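Local coordinates for SnoaL-like domain-containing protein (Kribbella flavida, PDB 4GB5) that is of unknown function but carries a SnoaL-like domain of the NTF2 clan, whose cone-like fold often encloses a pocket for a small molecule, at residues Val83-Ile86 with Ala91-His94; Glu15-Tyr20 with Tyr121-Val126; Glu46-Met51 with Ser142-Ala147. One frame throughout, in Å; residues are numbered along the deposited sequence.

Contact 1 of 3, residues Val83-Ile86 with Ala91-His94; sequences VVTI and ATIH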
loop_
_atom_site.group_PDB
_atom_site.type_symbol
_atom_site.label_atom_id
_atom_site.label_comp_id
_atom_site.label_asym_id
_atom_site.label_seq_id
_atom_site.Cartn_x
_atom_site.Cartn_y
_atom_site.Cartn_z
ATOM N N VAL A 83 -3.858 4.694 11.093
ATOM C CA VAL A 83 -4.138 5.786 12.002
ATOM C C VAL A 83 -4.260 5.132 13.374
ATOM O O VAL A 83 -5.205 4.362 13.629
ATOM C CB VAL A 83 -5.415 6.464 11.610
ATOM C CG1 VAL A 83 -5.749 7.573 12.578
ATOM C CG2 VAL A 83 -5.380 7.011 10.185
ATOM N N VAL A 84 -3.243 5.363 14.230
ATOM C CA VAL A 84 -3.048 4.601 15.458
ATOM C C VAL A 84 -3.225 5.519 16.644
ATOM O O VAL A 84 -2.596 6.575 16.713
ATOM C CB VAL A 84 -1.637 3.994 15.472
ATOM C CG1 VAL A 84 -1.388 3.292 16.778
ATOM C CG2 VAL A 84 -1.400 3.062 14.272
ATOM N N THR A 85 -4.070 5.114 17.591
ATOM C CA THR A 85 -4.259 5.845 18.821
ATOM C C THR A 85 -3.942 4.934 19.970
ATOM O O THR A 85 -4.543 3.880 20.073
ATOM C CB THR A 85 -5.704 6.339 18.898
ATOM O OG1 THR A 85 -6.021 7.043 17.673
ATOM C CG2 THR A 85 -5.905 7.274 20.076
ATOM N N ILE A 86 -2.985 5.309 20.820
ATOM C CA ILE A 86 -2.498 4.441 21.874
ATOM C C ILE A 86 -2.844 5.032 23.245
ATOM O O ILE A 86 -2.722 6.246 23.458
ATOM C CB ILE A 86 -0.985 4.287 21.792
ATOM C CG1 ILE A 86 -0.616 3.710 20.425
ATOM C CG2 ILE A 86 -0.472 3.411 22.922
ATOM C CD1 ILE A 86 0.877 3.840 20.093
ATOM N N ALA A 91 -4.723 0.036 22.091
ATOM C CA ALA A 91 -4.694 0.925 20.959
ATOM C C ALA A 91 -5.863 0.648 20.045
ATOM O O ALA A 91 -6.394 -0.462 20.012
ATOM C CB ALA A 91 -3.362 0.789 20.166
ATOM N N THR A 92 -6.235 1.670 19.291
ATOM C CA THR A 92 -7.121 1.496 18.150
ATOM C C THR A 92 -6.371 1.789 16.875
ATOM O O THR A 92 -5.478 2.637 16.860
ATOM C CB THR A 92 -8.339 2.418 18.208
ATOM O OG1 THR A 92 -7.910 3.785 18.244
ATOM C CG2 THR A 92 -9.132 2.145 19.462
ATOM N N ILE A 93 -6.704 1.072 15.817
ATOM C CA ILE A 93 -6.100 1.333 14.539
ATOM C C ILE A 93 -7.166 1.330 13.476
ATOM O O ILE A 93 -7.880 0.352 13.309
ATOM C CB ILE A 93 -5.105 0.267 14.153
ATOM C CG1 ILE A 93 -4.118 -0.037 15.278
ATOM C CG2 ILE A 93 -4.395 0.679 12.880
ATOM C CD1 ILE A 93 -4.506 -1.093 16.235
ATOM N N HIS A 94 -7.188 2.397 12.703
ATOM C CA HIS A 94 -7.970 2.470 11.482
ATOM C C HIS A 94 -7.014 2.367 10.320
ATOM O O HIS A 94 -5.976 3.057 10.308
ATOM C CB HIS A 94 -8.741 3.778 11.423
ATOM C CG HIS A 94 -9.341 4.078 10.098
ATOM N ND1 HIS A 94 -10.608 3.642 9.758
ATOM C CD2 HIS A 94 -8.893 4.803 9.052
ATOM C CE1 HIS A 94 -10.899 4.070 8.534
ATOM N NE2 HIS A 94 -9.858 4.740 8.070
HETATM O O HOH W 1 -6.964 5.167 15.783
#

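Contact 2 of 3, residues Glu15-Tyr20 with Tyr121-Val126; sequences ELFGRY and YDNEAV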
loop_
_atom_site.group_PDB
_atom_site.type_symbol
_atom_site.label_atom_id
_atom_site.label_comp_id
_atom_site.label_asym_id
_atom_site.label_seq_id
_atom_site.Cartn_x
_atom_site.Cartn_y
_atom_site.Cartn_z
ATOM N N GLU A 15 3.589 -2.657 12.427
ATOM C CA GLU A 15 4.193 -3.898 11.921
ATOM C C GLU A 15 3.264 -5.067 12.094
ATOM O O GLU A 15 3.283 -5.997 11.281
ATOM C CB GLU A 15 5.506 -4.146 12.647
ATOM C CG GLU A 15 6.257 -5.336 12.197
ATOM C CD GLU A 15 7.651 -5.385 12.777
ATOM O OE1 GLU A 15 8.572 -4.693 12.270
ATOM O OE2 GLU A 15 7.809 -6.121 13.771
ATOM N N LEU A 16 2.425 -5.081 13.126
ATOM C CA LEU A 16 1.473 -6.181 13.282
ATOM C C LEU A 16 0.596 -6.362 12.086
ATOM O O LEU A 16 0.171 -7.489 11.778
ATOM C CB LEU A 16 0.497 -5.971 14.431
ATOM C CG LEU A 16 0.945 -6.348 15.802
ATOM C CD1 LEU A 16 -0.109 -5.955 16.796
ATOM C CD2 LEU A 16 1.143 -7.858 15.852
ATOM N N PHE A 17 0.296 -5.265 11.392
ATOM C CA PHE A 17 -0.517 -5.363 10.188
ATOM C C PHE A 17 0.231 -6.022 9.036
ATOM O O PHE A 17 -0.395 -6.652 8.187
ATOM C CB PHE A 17 -1.071 -3.985 9.795
ATOM C CG PHE A 17 -2.176 -3.571 10.671
ATOM C CD1 PHE A 17 -3.497 -3.823 10.276
ATOM C CD2 PHE A 17 -1.975 -2.989 11.899
ATOM C CE1 PHE A 17 -4.566 -3.475 11.063
ATOM C CE2 PHE A 17 -3.031 -2.674 12.712
ATOM C CZ PHE A 17 -4.350 -2.895 12.300
ATOM N N GLY A 18 1.559 -5.896 8.992
ATOM C CA GLY A 18 2.364 -6.656 8.035
ATOM C C GLY A 18 2.271 -8.155 8.317
ATOM O O GLY A 18 2.052 -8.956 7.407
ATOM N N ARG A 19 2.422 -8.523 9.581
ATOM C CA ARG A 19 2.302 -9.907 9.993
ATOM C C ARG A 19 0.878 -10.435 9.791
ATOM O O ARG A 19 0.677 -11.611 9.426
ATOM C CB ARG A 19 2.740 -10.063 11.452
ATOM C CG ARG A 19 4.184 -9.658 11.732
ATOM C CD ARG A 19 4.668 -10.260 13.039
ATOM N NE ARG A 19 6.057 -10.713 12.963
ATOM C CZ ARG A 19 7.104 -10.016 13.383
ATOM N NH1 ARG A 19 8.321 -10.517 13.275
ATOM N NH2 ARG A 19 6.939 -8.817 13.919
ATOM N N TYR A 20 -0.127 -9.590 10.022
ATOM C CA TYR A 20 -1.512 -9.976 9.778
ATOM C C TYR A 20 -1.718 -10.352 8.324
ATOM O O TYR A 20 -2.336 -11.377 7.991
ATOM C CB TYR A 20 -2.463 -8.827 10.163
ATOM C CG TYR A 20 -3.936 -9.091 9.821
ATOM C CD1 TYR A 20 -4.768 -9.673 10.716
ATOM C CD2 TYR A 20 -4.465 -8.756 8.571
ATOM C CE1 TYR A 20 -6.080 -9.923 10.433
ATOM C CE2 TYR A 20 -5.778 -8.988 8.268
ATOM C CZ TYR A 20 -6.588 -9.572 9.204
ATOM O OH TYR A 20 -7.909 -9.822 8.905
ATOM N N TYR A 121 -10.023 -1.457 7.940
ATOM C CA TYR A 121 -9.981 -2.116 9.228
ATOM C C TYR A 121 -10.189 -1.063 10.286
ATOM O O TYR A 121 -9.641 0.046 10.188
ATOM C CB TYR A 121 -8.633 -2.813 9.486
ATOM C CG TYR A 121 -8.432 -4.030 8.626
ATOM C CD1 TYR A 121 -9.307 -5.111 8.686
ATOM C CD2 TYR A 121 -7.356 -4.116 7.756
ATOM C CE1 TYR A 121 -9.117 -6.219 7.881
ATOM C CE2 TYR A 121 -7.165 -5.214 6.989
ATOM C CZ TYR A 121 -8.036 -6.235 7.010
ATOM O OH TYR A 121 -7.827 -7.358 6.200
ATOM N N ASP A 122 -10.968 -1.430 11.318
ATOM C CA ASP A 122 -11.093 -0.641 12.522
ATOM C C ASP A 122 -10.910 -1.607 13.683
ATOM O O ASP A 122 -11.821 -2.316 14.094
ATOM C CB ASP A 122 -12.391 0.124 12.585
ATOM C CG ASP A 122 -12.466 1.195 11.533
ATOM O OD1 ASP A 122 -11.862 2.278 11.754
ATOM O OD2 ASP A 122 -13.073 0.940 10.475
ATOM N N ASN A 123 -9.648 -1.720 14.094
ATOM C CA ASN A 123 -9.174 -2.798 14.933
ATOM C C ASN A 123 -8.743 -2.298 16.298
ATOM O O ASN A 123 -8.589 -1.094 16.498
ATOM C CB ASN A 123 -7.967 -3.452 14.259
ATOM C CG ASN A 123 -8.335 -4.273 13.059
ATOM O OD1 ASN A 123 -9.491 -4.286 12.626
ATOM N ND2 ASN A 123 -7.328 -4.956 12.461
ATOM N N GLU A 124 -8.591 -3.217 17.244
ATOM C CA GLU A 124 -8.021 -2.926 18.551
ATOM C C GLU A 124 -6.806 -3.784 18.788
ATOM O O GLU A 124 -6.719 -4.928 18.309
ATOM C CB GLU A 124 -9.047 -3.120 19.694
ATOM C CG GLU A 124 -10.245 -2.189 19.558
ATOM C CD GLU A 124 -11.416 -2.468 20.490
ATOM O OE1 GLU A 124 -11.415 -3.486 21.196
ATOM O OE2 GLU A 124 -12.359 -1.656 20.493
ATOM N N ALA A 125 -5.848 -3.237 19.512
ATOM C CA ALA A 125 -4.676 -4.019 19.932
ATOM C C ALA A 125 -4.475 -3.885 21.413
ATOM O O ALA A 125 -4.952 -2.944 22.040
ATOM C CB ALA A 125 -3.435 -3.542 19.207
ATOM N N VAL A 126 -3.823 -4.881 21.993
ATOM C CA VAL A 126 -3.456 -4.876 23.391
ATOM C C VAL A 126 -2.004 -5.252 23.553
ATOM O O VAL A 126 -1.442 -6.055 22.765
ATOM C CB VAL A 126 -4.329 -5.817 24.226
ATOM C CG1 VAL A 126 -5.769 -5.373 24.170
ATOM C CG2 VAL A 126 -4.225 -7.204 23.773
HETATM O O HOH W 2 -9.449 -9.245 6.466
#

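Contact 3 of 3, residues Glu46-Met51 with Ser142-Ala147; sequences ESVTGM and SYQENA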
loop_
_atom_site.group_PDB
_atom_site.type_symbol
_atom_site.label_atom_id
_atom_site.label_comp_id
_atom_site.label_asym_id
_atom_site.label_seq_id
_atom_site.Cartn_x
_atom_site.Cartn_y
_atom_site.Cartn_z
ATOM N N GLU A 46 -18.878 -8.715 9.183
ATOM C CA GLU A 46 -20.300 -8.663 8.809
ATOM C C GLU A 46 -20.578 -7.896 7.519
ATOM O O GLU A 46 -21.427 -8.296 6.722
ATOM C CB GLU A 46 -21.121 -8.072 9.951
ATOM C CG GLU A 46 -22.615 -8.197 9.707
ATOM C CD GLU A 46 -23.447 -7.802 10.920
ATOM O OE1 GLU A 46 -22.936 -7.093 11.819
ATOM O OE2 GLU A 46 -24.633 -8.206 10.968
ATOM N N SER A 47 -19.842 -6.803 7.325
ATOM C CA SER A 47 -19.924 -5.968 6.117
ATOM C C SER A 47 -19.667 -6.748 4.817
ATOM O O SER A 47 -20.097 -6.337 3.734
ATOM C CB SER A 47 -18.963 -4.785 6.233
ATOM O OG SER A 47 -18.903 -4.038 5.026
ATOM N N VAL A 48 -18.987 -7.881 4.937
ATOM C CA VAL A 48 -18.725 -8.754 3.809
ATOM C C VAL A 48 -19.510 -10.049 3.894
ATOM O O VAL A 48 -20.041 -10.529 2.883
ATOM C CB VAL A 48 -17.263 -9.124 3.722
ATOM C CG1 VAL A 48 -17.084 -10.181 2.642
ATOM C CG2 VAL A 48 -16.452 -7.912 3.415
ATOM N N THR A 49 -19.610 -10.639 5.071
ATOM C CA THR A 49 -20.278 -11.960 5.124
ATOM C C THR A 49 -21.683 -11.990 5.700
ATOM O O THR A 49 -22.393 -12.996 5.555
ATOM C CB THR A 49 -19.471 -12.961 5.932
ATOM O OG1 THR A 49 -19.475 -12.579 7.310
ATOM C CG2 THR A 49 -18.077 -13.060 5.409
ATOM N N GLY A 50 -22.095 -10.928 6.376
ATOM C CA GLY A 50 -23.399 -10.920 7.016
ATOM C C GLY A 50 -23.413 -11.655 8.346
ATOM O O GLY A 50 -24.427 -11.659 9.048
HETATM N N MSE A 51 -22.291 -12.273 8.696
HETATM C CA MSE A 51 -22.156 -12.951 9.983
HETATM C C MSE A 51 -21.859 -11.898 11.013
HETATM O O MSE A 51 -20.962 -11.080 10.814
HETATM C CB MSE A 51 -20.999 -13.943 9.936
HETATM C CG MSE A 51 -21.194 -15.093 8.969
HETATM SE SE MSE A 51 -22.646 -16.274 9.492
HETATM C CE MSE A 51 -24.163 -15.348 8.683
ATOM N N SER A 142 -15.897 -0.925 1.435
ATOM C CA SER A 142 -16.440 0.154 0.656
ATOM C C SER A 142 -16.935 -0.336 -0.708
ATOM O O SER A 142 -17.853 0.247 -1.275
ATOM C CB SER A 142 -15.377 1.233 0.507
ATOM O OG SER A 142 -14.286 0.673 -0.124
ATOM N N TYR A 143 -16.345 -1.422 -1.204
ATOM C CA TYR A 143 -16.643 -1.934 -2.526
ATOM C C TYR A 143 -16.135 -3.371 -2.615
ATOM O O TYR A 143 -15.146 -3.734 -1.982
ATOM C CB TYR A 143 -15.934 -1.074 -3.582
ATOM C CG TYR A 143 -16.441 -1.264 -4.970
ATOM C CD1 TYR A 143 -17.631 -0.665 -5.361
ATOM C CD2 TYR A 143 -15.738 -1.996 -5.875
ATOM C CE1 TYR A 143 -18.121 -0.808 -6.661
ATOM C CE2 TYR A 143 -16.237 -2.174 -7.192
ATOM C CZ TYR A 143 -17.400 -1.582 -7.556
ATOM O OH TYR A 143 -17.886 -1.711 -8.844
ATOM N N GLN A 144 -16.838 -4.185 -3.401
ATOM C CA GLN A 144 -16.351 -5.499 -3.754
ATOM C C GLN A 144 -16.554 -5.741 -5.228
ATOM O O GLN A 144 -17.552 -5.304 -5.810
ATOM C CB GLN A 144 -17.099 -6.592 -3.008
ATOM C CG GLN A 144 -17.009 -6.529 -1.483
ATOM C CD GLN A 144 -17.629 -7.746 -0.839
ATOM O OE1 GLN A 144 -17.195 -8.887 -1.057
ATOM N NE2 GLN A 144 -18.649 -7.513 -0.042
ATOM N N GLU A 145 -15.625 -6.465 -5.814
ATOM C CA GLU A 145 -15.762 -6.958 -7.184
ATOM C C GLU A 145 -15.764 -8.477 -7.198
ATOM O O GLU A 145 -14.939 -9.118 -6.566
ATOM C CB GLU A 145 -14.621 -6.429 -8.026
ATOM C CG GLU A 145 -14.872 -6.229 -9.470
ATOM C CD GLU A 145 -13.764 -5.376 -10.055
ATOM O OE1 GLU A 145 -12.730 -5.959 -10.356
ATOM O OE2 GLU A 145 -13.946 -4.137 -10.214
ATOM N N ASN A 146 -16.729 -9.039 -7.910
ATOM C CA ASN A 146 -16.850 -10.485 -8.026
ATOM C C ASN A 146 -17.075 -11.187 -6.683
ATOM O O ASN A 146 -16.575 -12.275 -6.467
ATOM C CB ASN A 146 -15.677 -11.100 -8.792
ATOM C CG ASN A 146 -15.491 -10.473 -10.161
ATOM O OD1 ASN A 146 -16.475 -10.246 -10.880
ATOM N ND2 ASN A 146 -14.259 -10.143 -10.519
ATOM N N ALA A 147 -17.912 -10.602 -5.833
ATOM C CA ALA A 147 -18.187 -11.196 -4.523
ATOM C C ALA A 147 -18.818 -12.577 -4.646
ATOM O O ALA A 147 -18.695 -13.426 -3.743
ATOM C CB ALA A 147 -19.062 -10.286 -3.720
#

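Contact 1 of 3, residues Val83-Ile86 with Ala91-His94
Val83 O takes two hydrogen bonds, one from the backbone N of His94 at 2.9 Å and one from a water; the CA-H of Ile93 also points at it, with Ile93 CA 3.3 Å away. That water also links the two strands, bonding to the hydroxyls of both threonines, Thr85 OG1 at 2.8 Å and Thr92 OG1 at 3.0 Å. The two side chains stand side by side and point the same way. Thr92 holds OG1 between its backbone N and carbonyl carbon (chi1 59°), which brings it to 3.4 Å from Thr85 CB and within range of the shared water. Backbone bonds run both ways in each of the pairs Val83-His94 and Thr85-Thr92. On the other face Val84 CG2 meets Ile93 CG2 at 4.1 Å, and Ile86 CG1 lies against Ala91 CB; Ile13 and Phe17 of helix 6-25 pack on this apolar side. Val83 CG2 sits at the edge of the His94 ring, whose ND1 bonds to Asp122 and whose NE2 reaches Asp22 of the second subunit. The alternating pairs are those of antiparallel strands, and the short turn between 74-87 and 90-102 makes them a beta hairpin of the curved NTF2-like sheet.

Contact 2 of 3, residues Glu15-Tyr20 with Tyr121-Val126
Tyr20 CE2 lies 3.3 Å from Tyr121 OH, the hydroxyl arriving at the edge of the Tyr20 ring near its plane. Here the long N-terminal helix of the NTF2-like fold packs across the concave side of its sheet, the axes of helix 15-20 and strand 121-126 staying 11.7 Å apart, so the contact is made by side chains, with the backbones well apart. The two tyrosines come from opposite directions and their rings meet obliquely, planes 75° apart. One water lies between their hydroxyls, in the plane of both rings; it bonds to Tyr20 OH at 2.9 Å, while its approach to Tyr121 OH is doubtfully short. An alanine in place of Tyr20 would remove the ring, probably leaving Tyr121 OH without the ring edge it lies against and opening a gap beside the Tyr121 ring. One helical turn earlier, Phe17 reaches the strand with CE1 and CZ. CG anti to its carbonyl carbon (chi1 -75°) sends this ring to the Asn123 amide, whose plane is tilted only 18° from it, while Tyr121 CD2 comes to its edge. In the next shell, Ile79 of strand 74-87 touches Phe17, Tyr20 and Tyr121, and His82 meets the Phe17 ring edge-to-face. The amide is held by a bond from Lys138 N to Asn123 OD1, and this leaves ND2 directed to the helix, 3.4 Å from Phe17 CE1.

Contact 3 of 3, residues Glu46-Met51 with Ser142-Ala147
Gln144 reaches across to Val48, and its side chain can be followed outward from strand 131-145. CB points toward helix 46-49, and CG stands anti to the carbonyl carbon (chi1 -60°). From there the chain is extended through CD, which carries the amide over a CA-CA separation of 8.6 Å between Gln144 and Val48. Neither CB nor CG comes close to the short helix; the touching is left to the two atoms at the end. OE1 rests 3.9 Å from Val48 CG1, while NE2 lies 4.1 Å from Val48 CG2 and 4.0 Å from Val48 CA. The valine therefore offers both methyls to the amide, and the two side chains meet at a slant. These are van der Waals distances, and the area buried is small, 92 Å² in all. What sets the turn of the amide lies outside the two segments: OE1 accepts from Trp115 NE1, and Trp115 also packs on Val48, whose side chain touches Leu139 and Ala141 as well. In the conformer given, one of two, Ser47 OG bonds to the backbone N of Ala141. Past the helix, Gly50 takes a positive phi of 80°, and Thr49 OG1 accepts from the backbone N of Met51, a selenomethionine, at 3.2 Å in an ST turn. Near the start of 142-147 the chain turns a corner, with Ser142 and Tyr143 both facing Val118 in a classic beta bulge. Together the segments lay a short surface helix, linking strands 41-44 and 54-56, beside the bulged last strand of the strongly bent NTF2-like sheet.

Contacts 1 and 2 are neighbours on the same sheet, their centres about 9 Å apart. Ile93 O lies 2.8 Å from Asn123 N, a probable hydrogen bond, and Ile93 CG2 packs 3.6 Å from Phe17 CZ, so the helix of contact 2 also covers the apolar face of the hairpin. Contact 3 stands apart, its centre about 20 Å from that of contact 2 and on the opposite side of the chain's centre, yet strand 131-145 lies beside 114-128. Contacts 1 and 3 both touch the second subunit. No active site is established; a triethylene glycol, probably from crystallisation, lies about 3 Å from the Thr92 side chain in contact 1.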